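Local coordinates for protein D-glycero-D-manno-heptose 1-phosphate kinase (Bacteroides thetaiotaomicron, PDB 3K85) that probably transfers a phosphate group from ATP to a sugar such as D-glycero-D-manno-heptose 1-phosphate, as a kinase of the GHMP family, at residues I191-E194 / L195-S198; V306-P309 / T310-E313. One frame throughout, in Å; residues are numbered along the deposited sequence.

Contact 1 of 2, residues I191-E194 / L195-S198; sequences IVDE and LESS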
ATOM      1  N   ILE A 191      10.408   3.562   8.426  1.00 22.32           N
ATOM      2  CA  ILE A 191      10.845   2.210   8.055  1.00 22.50           C
ATOM      3  C   ILE A 191      11.759   2.330   6.835  1.00 22.24           C
ATOM      4  O   ILE A 191      12.797   1.668   6.736  1.00 22.23           O
ATOM      5  CB  ILE A 191       9.630   1.301   7.715  1.00 22.49           C
ATOM      6  CG1 ILE A 191       8.827   1.030   8.989  1.00 18.57           C
ATOM      7  CG2 ILE A 191      10.094  -0.002   7.074  1.00 19.02           C
ATOM      8  CD1 ILE A 191       7.543   0.284   8.733  1.00 18.20           C
ATOM      9  N   VAL A 192      11.371   3.207   5.920  1.00 21.71           N
ATOM     10  CA  VAL A 192      12.145   3.429   4.712  1.00 23.24           C
ATOM     11  C   VAL A 192      13.501   4.013   5.071  1.00 24.72           C
ATOM     12  O   VAL A 192      14.526   3.556   4.559  1.00 23.67           O
ATOM     13  CB  VAL A 192      11.421   4.383   3.760  1.00 22.98           C
ATOM     14  CG1 VAL A 192      12.265   4.616   2.509  1.00 21.57           C
ATOM     15  CG2 VAL A 192      10.070   3.796   3.394  1.00 22.61           C
ATOM     16  N   ASP A 193      13.507   5.028   5.935  1.00 25.20           N
ATOM     17  CA  ASP A 193      14.761   5.636   6.379  1.00 27.90           C
ATOM     18  C   ASP A 193      15.611   4.612   7.145  1.00 27.88           C
ATOM     19  O   ASP A 193      16.830   4.546   6.970  1.00 28.95           O
ATOM     20  CB  ASP A 193      14.502   6.848   7.288  1.00 28.84           C
ATOM     21  CG  ASP A 193      14.116   8.085   6.511  1.00 30.17           C
ATOM     22  OD1 ASP A 193      14.743   8.361   5.467  1.00 32.85           O
ATOM     23  OD2 ASP A 193      13.195   8.795   6.951  1.00 32.59           O
ATOM     24  N   GLU A 194      14.970   3.818   7.995  1.00 28.02           N
ATOM     25  CA  GLU A 194      15.706   2.812   8.752  1.00 29.76           C
ATOM     26  C   GLU A 194      16.324   1.799   7.808  1.00 31.04           C
ATOM     27  O   GLU A 194      17.477   1.414   7.985  1.00 30.66           O
ATOM     28  CB  GLU A 194      14.791   2.075   9.729  1.00 30.26           C
ATOM     29  CG  GLU A 194      15.522   1.057  10.601  1.00 29.90           C
ATOM     30  CD  GLU A 194      16.512   1.704  11.569  1.00 31.89           C
ATOM     31  OE1 GLU A 194      16.732   2.933  11.480  1.00 32.12           O
ATOM     32  OE2 GLU A 194      17.075   0.977  12.418  1.00 31.03           O
ATOM     33  N   LEU A 195      15.550   1.360   6.813  1.00 29.98           N
ATOM     34  CA  LEU A 195      16.042   0.382   5.855  1.00 29.26           C
ATOM     35  C   LEU A 195      17.168   0.972   5.010  1.00 30.78           C
ATOM     36  O   LEU A 195      18.165   0.298   4.745  1.00 30.68           O
ATOM     37  CB  LEU A 195      14.907  -0.107   4.942  1.00 29.53           C
ATOM     38  CG  LEU A 195      15.219  -1.378   4.137  1.00 30.99           C
ATOM     39  CD1 LEU A 195      15.220  -2.596   5.064  1.00 28.26           C
ATOM     40  CD2 LEU A 195      14.195  -1.563   3.038  1.00 31.91           C
ATOM     41  N   GLU A 196      17.014   2.226   4.585  1.00 30.13           N
ATOM     42  CA  GLU A 196      18.047   2.862   3.772  1.00 32.48           C
ATOM     43  C   GLU A 196      19.375   2.999   4.518  1.00 33.08           C
ATOM     44  O   GLU A 196      20.436   2.810   3.928  1.00 34.45           O
ATOM     45  CB  GLU A 196      17.590   4.237   3.276  1.00 32.84           C
ATOM     46  CG  GLU A 196      16.382   4.182   2.350  1.00 36.68           C
ATOM     47  CD  GLU A 196      15.949   5.550   1.847  1.00 37.34           C
ATOM     48  OE1 GLU A 196      15.871   6.497   2.664  1.00 39.89           O
ATOM     49  OE2 GLU A 196      15.673   5.675   0.638  1.00 35.90           O
ATOM     50  N   SER A 197      19.336   3.315   5.809  1.00 32.95           N
ATOM     51  CA  SER A 197      20.588   3.449   6.558  1.00 34.58           C
ATOM     52  C   SER A 197      21.165   2.082   6.957  1.00 33.51           C
ATOM     53  O   SER A 197      22.285   1.992   7.460  1.00 32.69           O
ATOM     54  CB  SER A 197      20.382   4.323   7.800  1.00 34.30           C
ATOM     55  OG  SER A 197      19.408   3.773   8.657  1.00 37.13           O
ATOM     56  N   SER A 198      20.388   1.027   6.709  1.00 32.76           N
ATOM     57  CA  SER A 198      20.784  -0.341   7.014  1.00 31.94           C
ATOM     58  C   SER A 198      21.220  -1.094   5.755  1.00 32.67           C
ATOM     59  O   SER A 198      21.470  -2.296   5.811  1.00 32.44           O
ATOM     60  CB  SER A 198      19.616  -1.106   7.648  1.00 31.84           C
ATOM     61  OG  SER A 198      19.231  -0.560   8.892  1.00 33.72           O
TER
HETATM   62  O   HOH W   1      17.730  -1.611  11.437  1.00 37.84           O
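Glu196 folds its chain back over the helical turn before it, so that CG rests 3.0 Å from Val192 O and the carboxylate runs alongside the valine. With CG anti to its own carbonyl carbon (chi1 -63°) and the rest extended, Glu196 CD comes to 3.9 Å from Val192 CG1. Both side chains point the same way; the valine methyl suits the spot by giving the acid's shaft an apolar neighbour. Glu196 OE2 is taken up by the backbone N-H of Phe331, whose side chain also packs on Val192 and Leu195. The other oxygen, Glu196 OE1, faces Asp193 OD1 at 3.6 Å, the two carboxylate planes turned 49° apart; this closeness of like charges may make one of them easier to protonate. A leucine in place of Glu196 would probably leave the backbone N-H of Phe331 without its acceptor.

Leu195 is tied through its backbone, its N giving a regular bond to Ile191 O, while its CB lies against that carbonyl and its branched end turns to Phe254 of helix 251-264, an apolar place that suits leucine.

Glu194 works through two oxygens. Its carbonyl O accepts from Ser198 OG at 2.8 Å, the donor tilted 30° from the carbonyl plane. Its side chain is bent at chi2, which carries the carboxylate round to a water that donates to Glu194 OE2 at 2.8 Å and to Ser198 OG at 3.1 Å. Serine's short hydroxyl can thus give to the carbonyl and take from the water at once. Ser197 OG also lies near the carbonyls of Asp193 and Glu194. This is the C-terminal end of an alpha-helix, where last-turn carbonyls run short of i+4 amide donors; here the Ser198 hydroxyl supplies one for Glu194 O.

Contact 2 of 2, residues V306-P309 / T310-E313; sequences VVEP and TRKE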
ATOM      1  N   VAL A 306      22.951  -5.958   4.154  1.00 49.15           N
ATOM      2  CA  VAL A 306      22.114  -5.391   5.202  1.00 48.71           C
ATOM      3  C   VAL A 306      22.971  -5.271   6.463  1.00 48.29           C
ATOM      4  O   VAL A 306      23.399  -6.275   7.024  1.00 48.77           O
ATOM      5  CB  VAL A 306      20.888  -6.293   5.489  1.00 48.78           C
ATOM      6  CG1 VAL A 306      20.182  -5.842   6.765  1.00 46.47           C
ATOM      7  CG2 VAL A 306      19.924  -6.242   4.308  1.00 48.12           C
ATOM      8  N   VAL A 307      23.215  -4.041   6.905  1.00 46.63           N
ATOM      9  CA  VAL A 307      24.045  -3.812   8.083  1.00 45.91           C
ATOM     10  C   VAL A 307      23.431  -2.858   9.115  1.00 46.45           C
ATOM     11  O   VAL A 307      22.550  -2.052   8.800  1.00 45.04           O
ATOM     12  CB  VAL A 307      25.431  -3.266   7.655  1.00 44.75           C
ATOM     13  CG1 VAL A 307      25.267  -1.925   6.958  1.00 45.13           C
ATOM     14  CG2 VAL A 307      26.348  -3.147   8.856  1.00 43.34           C
ATOM     15  N   GLU A 308      23.895  -2.977  10.358  1.00 47.21           N
ATOM     16  CA  GLU A 308      23.437  -2.119  11.446  1.00 48.25           C
ATOM     17  C   GLU A 308      23.843  -0.713  11.035  1.00 46.65           C
ATOM     18  O   GLU A 308      24.989  -0.489  10.636  1.00 46.57           O
ATOM     19  CB  GLU A 308      24.152  -2.485  12.745  1.00 51.59           C
ATOM     20  CG  GLU A 308      23.250  -2.866  13.898  1.00 56.18           C
ATOM     21  CD  GLU A 308      24.045  -3.382  15.084  1.00 59.64           C
ATOM     22  OE1 GLU A 308      24.772  -4.384  14.910  1.00 63.60           O
ATOM     23  OE2 GLU A 308      23.952  -2.793  16.183  1.00 61.77           O
ATOM     24  N   PRO A 309      22.913   0.252  11.123  1.00 45.08           N
ATOM     25  CA  PRO A 309      23.183   1.644  10.752  1.00 44.58           C
ATOM     26  C   PRO A 309      24.493   2.236  11.298  1.00 44.14           C
ATOM     27  O   PRO A 309      25.274   2.824  10.547  1.00 43.39           O
ATOM     28  CB  PRO A 309      21.949   2.373  11.271  1.00 43.70           C
ATOM     29  CG  PRO A 309      20.869   1.360  11.057  1.00 42.71           C
ATOM     30  CD  PRO A 309      21.518   0.094  11.569  1.00 44.08           C
ATOM     31  N   THR A 310      24.731   2.077  12.597  1.00 45.71           N
ATOM     32  CA  THR A 310      25.942   2.615  13.226  1.00 46.74           C
ATOM     33  C   THR A 310      27.221   1.955  12.710  1.00 47.39           C
ATOM     34  O   THR A 310      28.329   2.396  13.026  1.00 46.50           O
ATOM     35  CB  THR A 310      25.901   2.454  14.767  1.00 46.03           C
ATOM     36  OG1 THR A 310      25.761   1.067  15.100  1.00 47.12           O
ATOM     37  CG2 THR A 310      24.733   3.231  15.361  1.00 44.38           C
ATOM     38  N   ARG A 311      27.067   0.894  11.923  1.00 47.38           N
ATOM     39  CA  ARG A 311      28.218   0.192  11.371  1.00 48.43           C
ATOM     40  C   ARG A 311      28.265   0.284   9.853  1.00 46.74           C
ATOM     41  O   ARG A 311      29.195  -0.220   9.231  1.00 46.59           O
ATOM     42  CB  ARG A 311      28.201  -1.284  11.793  1.00 51.57           C
ATOM     43  CG  ARG A 311      28.392  -1.502  13.284  1.00 55.74           C
ATOM     44  CD  ARG A 311      28.234  -2.965  13.688  1.00 60.31           C
ATOM     45  NE  ARG A 311      29.225  -3.846  13.070  1.00 65.43           N
ATOM     46  CZ  ARG A 311      30.545  -3.676  13.149  1.00 68.63           C
ATOM     47  NH1 ARG A 311      31.056  -2.644  13.820  1.00 69.42           N
ATOM     48  NH2 ARG A 311      31.360  -4.552  12.568  1.00 68.38           N
ATOM     49  N   LYS A 312      27.274   0.934   9.252  1.00 45.00           N
ATOM     50  CA  LYS A 312      27.243   1.043   7.802  1.00 42.90           C
ATOM     51  C   LYS A 312      28.478   1.707   7.199  1.00 42.82           C
ATOM     52  O   LYS A 312      29.062   1.177   6.252  1.00 42.60           O
ATOM     53  CB  LYS A 312      25.983   1.782   7.334  1.00 40.58           C
ATOM     54  CG  LYS A 312      25.967   2.041   5.825  1.00 40.33           C
ATOM     55  CD  LYS A 312      24.647   2.608   5.323  1.00 38.51           C
ATOM     56  CE  LYS A 312      24.783   3.048   3.873  1.00 38.66           C
ATOM     57  NZ  LYS A 312      23.474   3.300   3.189  1.00 36.67           N
ATOM     58  N   GLU A 313      28.879   2.859   7.733  1.00 42.87           N
ATOM     59  CA  GLU A 313      30.039   3.572   7.192  1.00 44.56           C
ATOM     60  C   GLU A 313      31.292   2.696   7.108  1.00 44.27           C
ATOM     61  O   GLU A 313      32.071   2.798   6.153  1.00 42.08           O
ATOM     62  CB  GLU A 313      30.344   4.830   8.018  1.00 44.92           C
ATOM     63  CG  GLU A 313      31.604   5.566   7.573  1.00 46.88           C
ATOM     64  CD  GLU A 313      31.537   6.094   6.143  1.00 48.64           C
ATOM     65  OE1 GLU A 313      31.108   5.346   5.242  1.00 50.67           O
ATOM     66  OE2 GLU A 313      31.931   7.259   5.915  1.00 49.84           O
TER
HETATM   67  O   HOH W   2      27.808   4.254  10.068  1.00 51.06           O
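Arg311 N donates to Glu308 O at 2.8 Å, and Lys312 N to Pro309 O at 3.0 Å, two i to i+3 backbone bonds that wind the opening turn of helix 309-320. Neither donor uses a lone-pair direction: Arg311 N sits 48° out of its acceptor's carbonyl plane and Lys312 N sits 68° out. Glu313 N reaches Pro309 O through a water, which donates to that oxygen and accepts from Glu313 N, 2.9 Å on each side, standing in for a direct i to i+4 bond. Proline suits its place because a first-turn residue needs no N-H of its own, and its ring fixes phi.

Outside this backbone frame, Glu308 OE1 lies 3.9 Å from Arg311 CD. The arginine chain bends at chi3 and the carboxylate and guanidinium groups do not touch, so their attraction is at most long-range.

The packing is Val307's. Its two methyls part over the turn, CG1 on Lys312 CA at 3.7 Å and CG2 on Arg311 CB at 3.9 Å, the valine crossing both side chains at about a right angle. Lys312, extended with CG anti to the backbone N (chi1 174°), offers its CA and CB here and carries NZ away to Met199 O. The chemistry implies a turn held by main-chain bonds and water, with the long residues lending carbon near the backbone and charge farther out.

In the fold
The centres of the two contacts lie about 10 Å apart, though roughly a hundred residues separate them along the chain. Contact 1 comes first, at the end of helix 189-197, just before strand 199-202; contact 2 follows strand 303-306 and opens helix 309-320. These two strands are antiparallel neighbours in a three-stranded sheet, so one helix leads into the sheet where the other leaves it. A probable hydrogen bond from Val307 N to Ser198 O joins them at 2.7 Å, Lys312 NZ adds a weak one to Glu196 O, and Pro309 packs on Ser198. Together they fasten the helix-strand junction to a segment of the GHMP kinase C-terminal family region.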